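Local atomic coordinates of Tv2483 (Treponema vincentii, PDB entry 6DET), a protein that binds L-arginine with high selectivity and probably delivers it, as the lipoprotein receptor of an ABC transporter, for uptake into the cell. Residues 65-73 with 233-241; 126-137 with 205-214. All coordinates share one frame; numbering follows the deposited sequence.

Interaction 1. Residues 65-73 with 233-241; sequences IFTELCRRL and KIESVLAEM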
loop_
_atom_site.group_PDB
_atom_site.type_symbol
_atom_site.label_atom_id
_atom_site.label_comp_id
_atom_site.label_asym_id
_atom_site.label_seq_id
_atom_site.Cartn_x
_atom_site.Cartn_y
_atom_site.Cartn_z
ATOM N N ILE A 65 -6.885 -11.221 3.652
ATOM C CA ILE A 65 -7.936 -10.984 2.659
ATOM C C ILE A 65 -7.777 -11.942 1.478
ATOM O O ILE A 65 -8.725 -12.635 1.077
ATOM C CB ILE A 65 -7.933 -9.511 2.196
ATOM C CG1 ILE A 65 -8.372 -8.568 3.327
ATOM C CG2 ILE A 65 -8.873 -9.322 1.004
ATOM C CD1 ILE A 65 -8.175 -7.083 3.058
ATOM N N PHE A 66 -6.587 -11.972 0.873
ATOM C CA PHE A 66 -6.440 -12.756 -0.347
ATOM C C PHE A 66 -6.420 -14.245 -0.062
ATOM O O PHE A 66 -6.862 -15.035 -0.902
ATOM C CB PHE A 66 -5.176 -12.331 -1.107
ATOM C CG PHE A 66 -5.438 -11.250 -2.114
ATOM C CD1 PHE A 66 -6.028 -11.553 -3.325
ATOM C CD2 PHE A 66 -5.153 -9.924 -1.834
ATOM C CE1 PHE A 66 -6.309 -10.565 -4.256
ATOM C CE2 PHE A 66 -5.417 -8.944 -2.771
ATOM C CZ PHE A 66 -5.993 -9.251 -3.968
ATOM N N THR A 67 -5.947 -14.663 1.117
ATOM C CA THR A 67 -5.977 -16.088 1.435
ATOM C C THR A 67 -7.415 -16.599 1.497
ATOM O O THR A 67 -7.731 -17.673 0.966
ATOM C CB THR A 67 -5.256 -16.348 2.762
ATOM O OG1 THR A 67 -3.871 -15.981 2.648
ATOM C CG2 THR A 67 -5.341 -17.817 3.148
ATOM N N GLU A 68 -8.305 -15.835 2.144
ATOM C CA GLU A 68 -9.692 -16.259 2.304
ATOM C C GLU A 68 -10.461 -16.098 0.998
ATOM O O GLU A 68 -11.276 -16.957 0.641
ATOM C CB GLU A 68 -10.354 -15.459 3.435
ATOM C CG GLU A 68 -11.857 -15.692 3.574
ATOM C CD GLU A 68 -12.217 -17.132 3.875
ATOM O OE1 GLU A 68 -11.311 -17.965 4.124
ATOM O OE2 GLU A 68 -13.438 -17.447 3.859
ATOM N N LEU A 69 -10.203 -15.012 0.272
ATOM C CA LEU A 69 -10.829 -14.819 -1.025
ATOM C C LEU A 69 -10.523 -15.986 -1.959
ATOM O O LEU A 69 -11.426 -16.540 -2.593
ATOM C CB LEU A 69 -10.351 -13.513 -1.626
ATOM C CG LEU A 69 -10.878 -13.268 -3.029
ATOM C CD1 LEU A 69 -11.618 -11.952 -3.102
ATOM C CD2 LEU A 69 -9.698 -13.285 -3.953
ATOM N N CYS A 70 -9.243 -16.371 -2.060
ATOM C CA CYS A 70 -8.884 -17.481 -2.938
ATOM C C CYS A 70 -9.473 -18.788 -2.430
ATOM O O CYS A 70 -9.903 -19.638 -3.224
ATOM C CB CYS A 70 -7.348 -17.561 -3.060
ATOM S SG CYS A 70 -6.626 -16.282 -4.047
ATOM N N ARG A 71 -9.560 -18.958 -1.105
ATOM C CA ARG A 71 -10.196 -20.160 -0.596
ATOM C C ARG A 71 -11.629 -20.249 -1.096
ATOM O O ARG A 71 -12.068 -21.297 -1.568
ATOM C CB ARG A 71 -10.179 -20.204 0.928
ATOM C CG ARG A 71 -10.742 -21.528 1.463
ATOM C CD ARG A 71 -10.948 -21.481 2.957
ATOM N NE ARG A 71 -12.074 -20.619 3.298
ATOM C CZ ARG A 71 -13.347 -21.005 3.244
ATOM N NH1 ARG A 71 -13.649 -22.236 2.878
ATOM N NH2 ARG A 71 -14.320 -20.158 3.554
ATOM N N ARG A 72 -12.370 -19.146 -0.997
ATOM C CA ARG A 72 -13.760 -19.160 -1.448
ATOM C C ARG A 72 -13.870 -19.397 -2.948
ATOM O O ARG A 72 -14.871 -19.971 -3.407
ATOM C CB ARG A 72 -14.443 -17.845 -1.071
ATOM C CG ARG A 72 -14.661 -17.700 0.416
ATOM C CD ARG A 72 -15.403 -16.419 0.801
ATOM N NE ARG A 72 -15.382 -16.214 2.243
ATOM C CZ ARG A 72 -16.286 -15.513 2.923
ATOM N NH1 ARG A 72 -17.309 -14.949 2.291
ATOM N NH2 ARG A 72 -16.159 -15.371 4.237
ATOM N N LEU A 73 -12.906 -18.913 -3.731
ATOM C CA LEU A 73 -12.917 -19.113 -5.179
ATOM C C LEU A 73 -12.391 -20.471 -5.607
ATOM O O LEU A 73 -12.457 -20.805 -6.805
ATOM C CB LEU A 73 -12.110 -18.020 -5.869
ATOM C CG LEU A 73 -12.765 -16.640 -5.850
ATOM C CD1 LEU A 73 -11.817 -15.617 -6.375
ATOM C CD2 LEU A 73 -14.071 -16.654 -6.688
ATOM N N LYS A 233 -14.929 -10.873 -10.636
ATOM C CA LYS A 233 -15.045 -12.040 -9.767
ATOM C C LYS A 233 -14.508 -11.728 -8.384
ATOM O O LYS A 233 -15.139 -12.031 -7.362
ATOM C CB LYS A 233 -14.282 -13.233 -10.370
ATOM C CG LYS A 233 -14.779 -14.578 -9.909
ATOM C CD LYS A 233 -16.001 -14.943 -10.702
ATOM C CE LYS A 233 -16.618 -16.220 -10.255
ATOM N NZ LYS A 233 -17.843 -16.454 -11.042
ATOM N N ILE A 234 -13.309 -11.140 -8.344
ATOM C CA ILE A 234 -12.667 -10.749 -7.093
ATOM C C ILE A 234 -13.574 -9.812 -6.304
ATOM O O ILE A 234 -13.789 -9.984 -5.100
ATOM C CB ILE A 234 -11.324 -10.076 -7.393
ATOM C CG1 ILE A 234 -10.327 -11.062 -8.037
ATOM C CG2 ILE A 234 -10.767 -9.436 -6.105
ATOM C CD1 ILE A 234 -9.874 -12.095 -7.189
ATOM N N GLU A 235 -14.114 -8.808 -6.976
ATOM C CA GLU A 235 -14.937 -7.829 -6.272
ATOM C C GLU A 235 -16.193 -8.478 -5.700
ATOM O O GLU A 235 -16.642 -8.116 -4.606
ATOM C CB GLU A 235 -15.286 -6.679 -7.209
ATOM C CG GLU A 235 -14.102 -5.760 -7.470
ATOM C CD GLU A 235 -14.437 -4.608 -8.379
ATOM O OE1 GLU A 235 -15.313 -4.770 -9.267
ATOM O OE2 GLU A 235 -13.827 -3.537 -8.195
ATOM N N SER A 236 -16.763 -9.460 -6.405
ATOM C CA SER A 236 -17.951 -10.116 -5.879
ATOM C C SER A 236 -17.662 -10.819 -4.555
ATOM O O SER A 236 -18.475 -10.774 -3.625
ATOM C CB SER A 236 -18.485 -11.121 -6.895
ATOM O OG SER A 236 -19.673 -11.696 -6.401
ATOM N N VAL A 237 -16.520 -11.494 -4.464
ATOM C CA VAL A 237 -16.161 -12.202 -3.240
ATOM C C VAL A 237 -15.769 -11.225 -2.136
ATOM O O VAL A 237 -16.100 -11.434 -0.958
ATOM C CB VAL A 237 -15.036 -13.202 -3.528
ATOM C CG1 VAL A 237 -14.674 -13.934 -2.253
ATOM C CG2 VAL A 237 -15.492 -14.181 -4.616
ATOM N N LEU A 238 -15.016 -10.178 -2.478
ATOM C CA LEU A 238 -14.682 -9.161 -1.480
ATOM C C LEU A 238 -15.941 -8.582 -0.846
ATOM O O LEU A 238 -15.974 -8.317 0.360
ATOM C CB LEU A 238 -13.866 -8.036 -2.111
ATOM C CG LEU A 238 -12.405 -8.361 -2.474
ATOM C CD1 LEU A 238 -11.720 -7.164 -3.149
ATOM C CD2 LEU A 238 -11.628 -8.817 -1.223
ATOM N N ALA A 239 -16.970 -8.334 -1.654
ATOM C CA ALA A 239 -18.213 -7.784 -1.110
ATOM C C ALA A 239 -18.840 -8.748 -0.116
ATOM O O ALA A 239 -19.273 -8.340 0.970
ATOM C CB ALA A 239 -19.181 -7.451 -2.240
ATOM N N GLU A 240 -18.890 -10.032 -0.468
ATOM C CA GLU A 240 -19.414 -11.049 0.434
ATOM C C GLU A 240 -18.614 -11.069 1.729
ATOM O O GLU A 240 -19.184 -11.151 2.825
ATOM C CB GLU A 240 -19.367 -12.417 -0.261
ATOM C CG GLU A 240 -19.863 -13.612 0.561
ATOM C CD GLU A 240 -19.703 -14.956 -0.174
ATOM O OE1 GLU A 240 -18.587 -15.517 -0.175
ATOM O OE2 GLU A 240 -20.693 -15.445 -0.763
ATOM N N MET A 241 -17.284 -11.006 1.610
ATOM C CA MET A 241 -16.413 -11.089 2.776
ATOM C C MET A 241 -16.515 -9.843 3.646
ATOM O O MET A 241 -16.193 -9.900 4.841
ATOM C CB MET A 241 -14.951 -11.286 2.336
ATOM C CG MET A 241 -14.667 -12.639 1.760
ATOM S SD MET A 241 -13.056 -12.737 0.931
ATOM C CE MET A 241 -11.974 -12.332 2.276
#
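Leu69 of helix 65-73 and Val237 of helix 233-241 sit where the two helices pass nearest each other, the local axes 9.9 Å apart and steeply inclined, with 109° between their N-to-C directions. Leu69 is a knob in a hole made by Ile234, Val237, Leu238 and Met241. Its CG stands anti to the backbone N (chi1 176°), which carries the two methyls across the gap: CD1 lodges against Val237 CB and Leu238 CD2, while CD2 meets Ile234 CD1 at 3.5 Å, tight for two methyls. One turn on, Leu73 CD2 presses on Val237 CG2 at 3.5 Å and touches the aliphatic part of Lys233; at the other end Ile65 CG2 meets Leu238 CD2, the two side chains crossing at about a right angle.

Met241 is the reciprocal knob, set among Ile65, Glu68, Leu69 and Arg72. SD lies 3.6 Å from Leu69 CA, and a bend at chi3 turns CE to Ile65 O and Glu68 CG. Met241 CG also lies over the centre of one face of the Arg72 guanidinium, 3.5 Å from CZ. At the edge of that group, Arg72 NH1 donates to Glu240 OE1 at 2.8 Å, somewhat bent at 146°, and makes a second salt bridge to Asp244. Arg72 NE gives a nearly straight bond of 2.8 Å to Glu68 OE2, which also accepts from Arg71 NH2; Arg71 NE holds Glu68 OE1, completing a side-on grip.

The contact lies in the lobe of strands 37-42 and 76-81, with Ile247 of helix 246-255 touching Leu238 and Met241. Bonds at NE and NH1 should fix the rotation of the Arg72 guanidinium, with one face against Met241 CG, and the two arginines converging on Glu68 probably favour its charged form.

Interaction 2. Residues 126-137 with 205-214; sequences VVTLAGRGYQTL and PQYSIINEAI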
loop_
_atom_site.group_PDB
_atom_site.type_symbol
_atom_site.label_atom_id
_atom_site.label_comp_id
_atom_site.label_asym_id
_atom_site.label_seq_id
_atom_site.Cartn_x
_atom_site.Cartn_y
_atom_site.Cartn_z
ATOM N N VAL A 126 4.362 13.048 7.019
ATOM C CA VAL A 126 5.785 13.369 7.087
ATOM C C VAL A 126 6.254 13.156 8.515
ATOM O O VAL A 126 5.653 13.684 9.464
ATOM C CB VAL A 126 6.069 14.800 6.620
ATOM C CG1 VAL A 126 7.561 15.104 6.779
ATOM C CG2 VAL A 126 5.650 14.954 5.171
ATOM N N VAL A 127 7.338 12.396 8.660
ATOM C CA VAL A 127 7.876 12.015 9.960
ATOM C C VAL A 127 9.265 12.619 10.095
ATOM O O VAL A 127 10.054 12.602 9.141
ATOM C CB VAL A 127 7.910 10.480 10.140
ATOM C CG1 VAL A 127 8.559 10.086 11.468
ATOM C CG2 VAL A 127 6.474 9.895 10.053
ATOM N N THR A 128 9.545 13.180 11.274
ATOM C CA THR A 128 10.847 13.750 11.596
ATOM C C THR A 128 11.322 13.156 12.913
ATOM O O THR A 128 10.601 12.387 13.558
ATOM C CB THR A 128 10.796 15.284 11.707
ATOM O OG1 THR A 128 9.914 15.670 12.775
ATOM C CG2 THR A 128 10.304 15.897 10.428
ATOM N N LEU A 129 12.543 13.529 13.315
ATOM C CA LEU A 129 13.003 13.258 14.671
ATOM C C LEU A 129 12.344 14.233 15.641
ATOM O O LEU A 129 12.277 15.436 15.379
ATOM C CB LEU A 129 14.521 13.373 14.744
ATOM C CG LEU A 129 15.294 12.432 13.820
ATOM C CD1 LEU A 129 16.745 12.815 13.779
ATOM C CD2 LEU A 129 15.138 10.999 14.279
ATOM N N ALA A 130 11.863 13.705 16.771
ATOM C CA ALA A 130 10.965 14.470 17.632
ATOM C C ALA A 130 11.702 15.577 18.353
ATOM O O ALA A 130 11.094 16.580 18.750
ATOM C CB ALA A 130 10.293 13.549 18.648
ATOM N N GLY A 131 13.001 15.423 18.519
ATOM C CA GLY A 131 13.747 16.359 19.337
ATOM C C GLY A 131 14.288 17.501 18.513
ATOM O O GLY A 131 15.243 18.175 18.912
ATOM N N ARG A 132 13.674 17.733 17.355
ATOM C CA ARG A 132 14.161 18.735 16.430
ATOM C C ARG A 132 13.230 19.922 16.270
ATOM O O ARG A 132 13.611 20.894 15.609
ATOM C CB ARG A 132 14.417 18.099 15.060
ATOM C CG ARG A 132 15.505 17.044 15.100
ATOM C CD ARG A 132 16.857 17.634 15.442
ATOM N NE ARG A 132 17.944 16.713 15.123
ATOM C CZ ARG A 132 18.251 15.639 15.843
ATOM N NH1 ARG A 132 17.548 15.335 16.927
ATOM N NH2 ARG A 132 19.261 14.865 15.474
ATOM N N GLY A 133 12.035 19.879 16.853
ATOM C CA GLY A 133 11.143 21.019 16.820
ATOM C C GLY A 133 10.389 21.211 15.525
ATOM O O GLY A 133 9.823 22.284 15.309
ATOM N N TYR A 134 10.369 20.219 14.645
ATOM C CA TYR A 134 9.571 20.331 13.437
ATOM C C TYR A 134 8.094 20.299 13.793
ATOM O O TYR A 134 7.625 19.357 14.440
ATOM C CB TYR A 134 9.901 19.188 12.480
ATOM C CG TYR A 134 11.255 19.319 11.823
ATOM C CD1 TYR A 134 11.440 20.183 10.755
ATOM C CD2 TYR A 134 12.338 18.570 12.254
ATOM C CE1 TYR A 134 12.668 20.312 10.143
ATOM C CE2 TYR A 134 13.572 18.690 11.644
ATOM C CZ TYR A 134 13.730 19.567 10.590
ATOM O OH TYR A 134 14.952 19.703 9.970
ATOM N N GLN A 135 7.350 21.308 13.341
ATOM C CA GLN A 135 5.914 21.345 13.612
ATOM C C GLN A 135 5.103 21.510 12.329
ATOM O O GLN A 135 3.995 20.970 12.221
ATOM C CB GLN A 135 5.588 22.467 14.612
ATOM C CG GLN A 135 6.035 22.190 16.051
ATOM C CD GLN A 135 5.239 21.086 16.722
ATOM O OE1 GLN A 135 5.774 20.027 17.042
ATOM N NE2 GLN A 135 3.956 21.334 16.948
ATOM N N THR A 136 5.633 22.236 11.352
ATOM C CA THR A 136 4.876 22.574 10.160
ATOM C C THR A 136 5.605 22.112 8.905
ATOM O O THR A 136 6.829 21.945 8.893
ATOM C CB THR A 136 4.616 24.081 10.067
ATOM O OG1 THR A 136 5.846 24.777 9.829
ATOM C CG2 THR A 136 3.998 24.586 11.357
ATOM N N LEU A 137 4.831 21.904 7.841
ATOM C CA LEU A 137 5.440 21.544 6.566
ATOM C C LEU A 137 6.391 22.636 6.099
ATOM O O LEU A 137 7.416 22.342 5.474
ATOM C CB LEU A 137 4.366 21.291 5.503
ATOM C CG LEU A 137 3.390 20.122 5.708
ATOM C CD1 LEU A 137 2.297 20.151 4.648
ATOM C CD2 LEU A 137 4.094 18.774 5.695
ATOM N N PRO A 205 7.996 6.879 19.831
ATOM C CA PRO A 205 7.837 8.341 19.861
ATOM C C PRO A 205 9.129 9.142 19.861
ATOM O O PRO A 205 9.112 10.329 20.202
ATOM C CB PRO A 205 7.094 8.564 21.173
ATOM C CG PRO A 205 7.721 7.593 22.026
ATOM C CD PRO A 205 7.751 6.325 21.170
ATOM N N GLN A 206 10.254 8.514 19.528
ATOM C CA GLN A 206 11.449 9.253 19.144
ATOM C C GLN A 206 11.187 9.997 17.840
ATOM O O GLN A 206 12.050 10.725 17.342
ATOM C CB GLN A 206 12.640 8.301 18.983
ATOM C CG GLN A 206 12.417 7.173 17.989
ATOM C CD GLN A 206 13.652 6.327 17.773
ATOM O OE1 GLN A 206 14.744 6.844 17.535
ATOM N NE2 GLN A 206 13.488 5.014 17.861
ATOM N N TYR A 207 10.004 9.802 17.266
ATOM C CA TYR A 207 9.652 10.361 15.975
ATOM C C TYR A 207 8.470 11.303 16.132
ATOM O O TYR A 207 7.611 11.113 16.997
ATOM C CB TYR A 207 9.312 9.247 14.969
ATOM C CG TYR A 207 10.481 8.332 14.671
ATOM C CD1 TYR A 207 11.691 8.845 14.235
ATOM C CD2 TYR A 207 10.381 6.960 14.841
ATOM C CE1 TYR A 207 12.772 8.014 13.959
ATOM C CE2 TYR A 207 11.460 6.114 14.562
ATOM C CZ TYR A 207 12.652 6.657 14.132
ATOM O OH TYR A 207 13.729 5.848 13.859
ATOM N N SER A 208 8.440 12.327 15.291
ATOM C CA SER A 208 7.386 13.326 15.308
ATOM C C SER A 208 6.681 13.321 13.960
ATOM O O SER A 208 7.320 13.196 12.913
ATOM C CB SER A 208 7.954 14.723 15.618
ATOM O OG SER A 208 7.018 15.738 15.292
ATOM N N ILE A 209 5.367 13.422 13.989
ATOM C CA ILE A 209 4.579 13.536 12.774
ATOM C C ILE A 209 4.154 14.984 12.590
ATOM O O ILE A 209 3.567 15.596 13.495
ATOM C CB ILE A 209 3.348 12.611 12.809
ATOM C CG1 ILE A 209 3.755 11.150 12.965
ATOM C CG2 ILE A 209 2.534 12.764 11.536
ATOM C CD1 ILE A 209 2.580 10.253 13.355
ATOM N N ILE A 210 4.440 15.533 11.412
ATOM C CA ILE A 210 3.916 16.850 11.076
ATOM C C ILE A 210 2.397 16.781 10.993
ATOM O O ILE A 210 1.835 15.934 10.288
ATOM C CB ILE A 210 4.525 17.351 9.759
ATOM C CG1 ILE A 210 6.057 17.400 9.849
ATOM C CG2 ILE A 210 3.957 18.711 9.403
ATOM C CD1 ILE A 210 6.590 18.225 10.979
ATOM N N ASN A 211 1.727 17.715 11.673
ATOM C CA ASN A 211 0.271 17.680 11.795
ATOM C C ASN A 211 -0.407 17.554 10.433
ATOM O O ASN A 211 -1.293 16.708 10.240
ATOM C CB ASN A 211 -0.206 18.936 12.523
ATOM C CG ASN A 211 -1.594 18.783 13.098
ATOM O OD1 ASN A 211 -1.766 18.248 14.191
ATOM N ND2 ASN A 211 -2.594 19.255 12.367
ATOM N N GLU A 212 -0.000 18.376 9.468
ATOM C CA GLU A 212 -0.656 18.387 8.165
ATOM C C GLU A 212 -0.173 17.198 7.334
ATOM O O GLU A 212 1.028 17.050 7.092
ATOM C CB GLU A 212 -0.380 19.702 7.442
ATOM C CG GLU A 212 -1.210 19.911 6.200
ATOM C CD GLU A 212 -1.173 21.340 5.715
ATOM O OE1 GLU A 212 -0.176 22.035 5.993
ATOM O OE2 GLU A 212 -2.145 21.769 5.061
ATOM N N ALA A 213 -1.104 16.342 6.928
ATOM C CA ALA A 213 -0.794 15.292 5.975
ATOM C C ALA A 213 -0.614 15.915 4.598
ATOM O O ALA A 213 -1.145 16.994 4.312
ATOM C CB ALA A 213 -1.914 14.256 5.950
ATOM N N ILE A 214 0.120 15.215 3.720
ATOM C CA ILE A 214 0.352 15.738 2.373
ATOM C C ILE A 214 -0.542 15.101 1.319
ATOM O O ILE A 214 -0.527 15.552 0.164
ATOM C CB ILE A 214 1.830 15.598 1.945
ATOM C CG1 ILE A 214 2.288 14.144 1.979
ATOM C CG2 ILE A 214 2.710 16.448 2.856
ATOM C CD1 ILE A 214 3.723 13.952 1.415
HETATM O O HOH W 1 2.279 14.874 7.885
#
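Ala130 N donates to Gln206 O at 3.0 Å, the first rung of an antiparallel ladder that lays the short strand 207-209 along the end of strand 120-129, in the lobe of this family 3 solute-binding protein that also holds strand 189-193. Tyr207 follows, a non-hydrogen-bonded partner of Leu129. Its ring takes Leu129 CD2 near its edge, at 3.8 Å from CE1, and its CB rests on Val127 CG1; Tyr179 and Leu182 of helix 175-184 adjoin it, and its hydroxyl bonds Asp183.

Ser208 pairs with Thr128 through two nearly straight bonds of 2.8 Å, Thr128 N to Ser208 O and Ser208 N to Thr128 O. On the face shared by these two side chains, Ser208 CB packs against Thr128 OG1 and Ala130 CA. Ile209, opposite Val127, turns to the other face, where Leu201 of helix 200-203 touches both.

Ile210 closes the ladder, its N bonded to Val126 O, and its side chain packs against residues 134-137, where the chain turns back. CG1 runs beside Val126, pointing the same way; CG2, anti to the backbone N, touches Gln135 O and Leu137 CD2; CD1, swung aside by chi2 of -56°, reaches Tyr134 CB at 3.8 Å. Glu212 crosses Leu137 at about a right angle, its CG and OE1 touching Leu137 CD1. Ile214 ends the walk with CG2 against both Leu137 CD2 and Val126 CG2, in a group that Val160 also borders.

Beyond the last rung, one water joins the two segments: it accepts from Val126 N at 2.9 Å and donates to Ile210 O at 2.7 Å and to Glu212 O at 2.6 Å.

How the interactions relate
From the N terminus, helix 61-73 comes first, and interaction 1 closes only when helix 228-243 returns to it, 160 residues on. Within that loop the chain enters the other lobe along strand 120-129, and residues 205-214 come back beside the end of this strand, so interaction 2 closes a shorter, nested loop of 68 residues. The two contacts lie on opposite sides of the chain's centre, their own centres 38 Å apart and their nearest atoms about 22 Å apart. Interaction 1 joins two helices within one lobe; interaction 2, in the other, adds strand 207-209 beside strand 120-129, with which strand 215-223, next in the chain, also pairs.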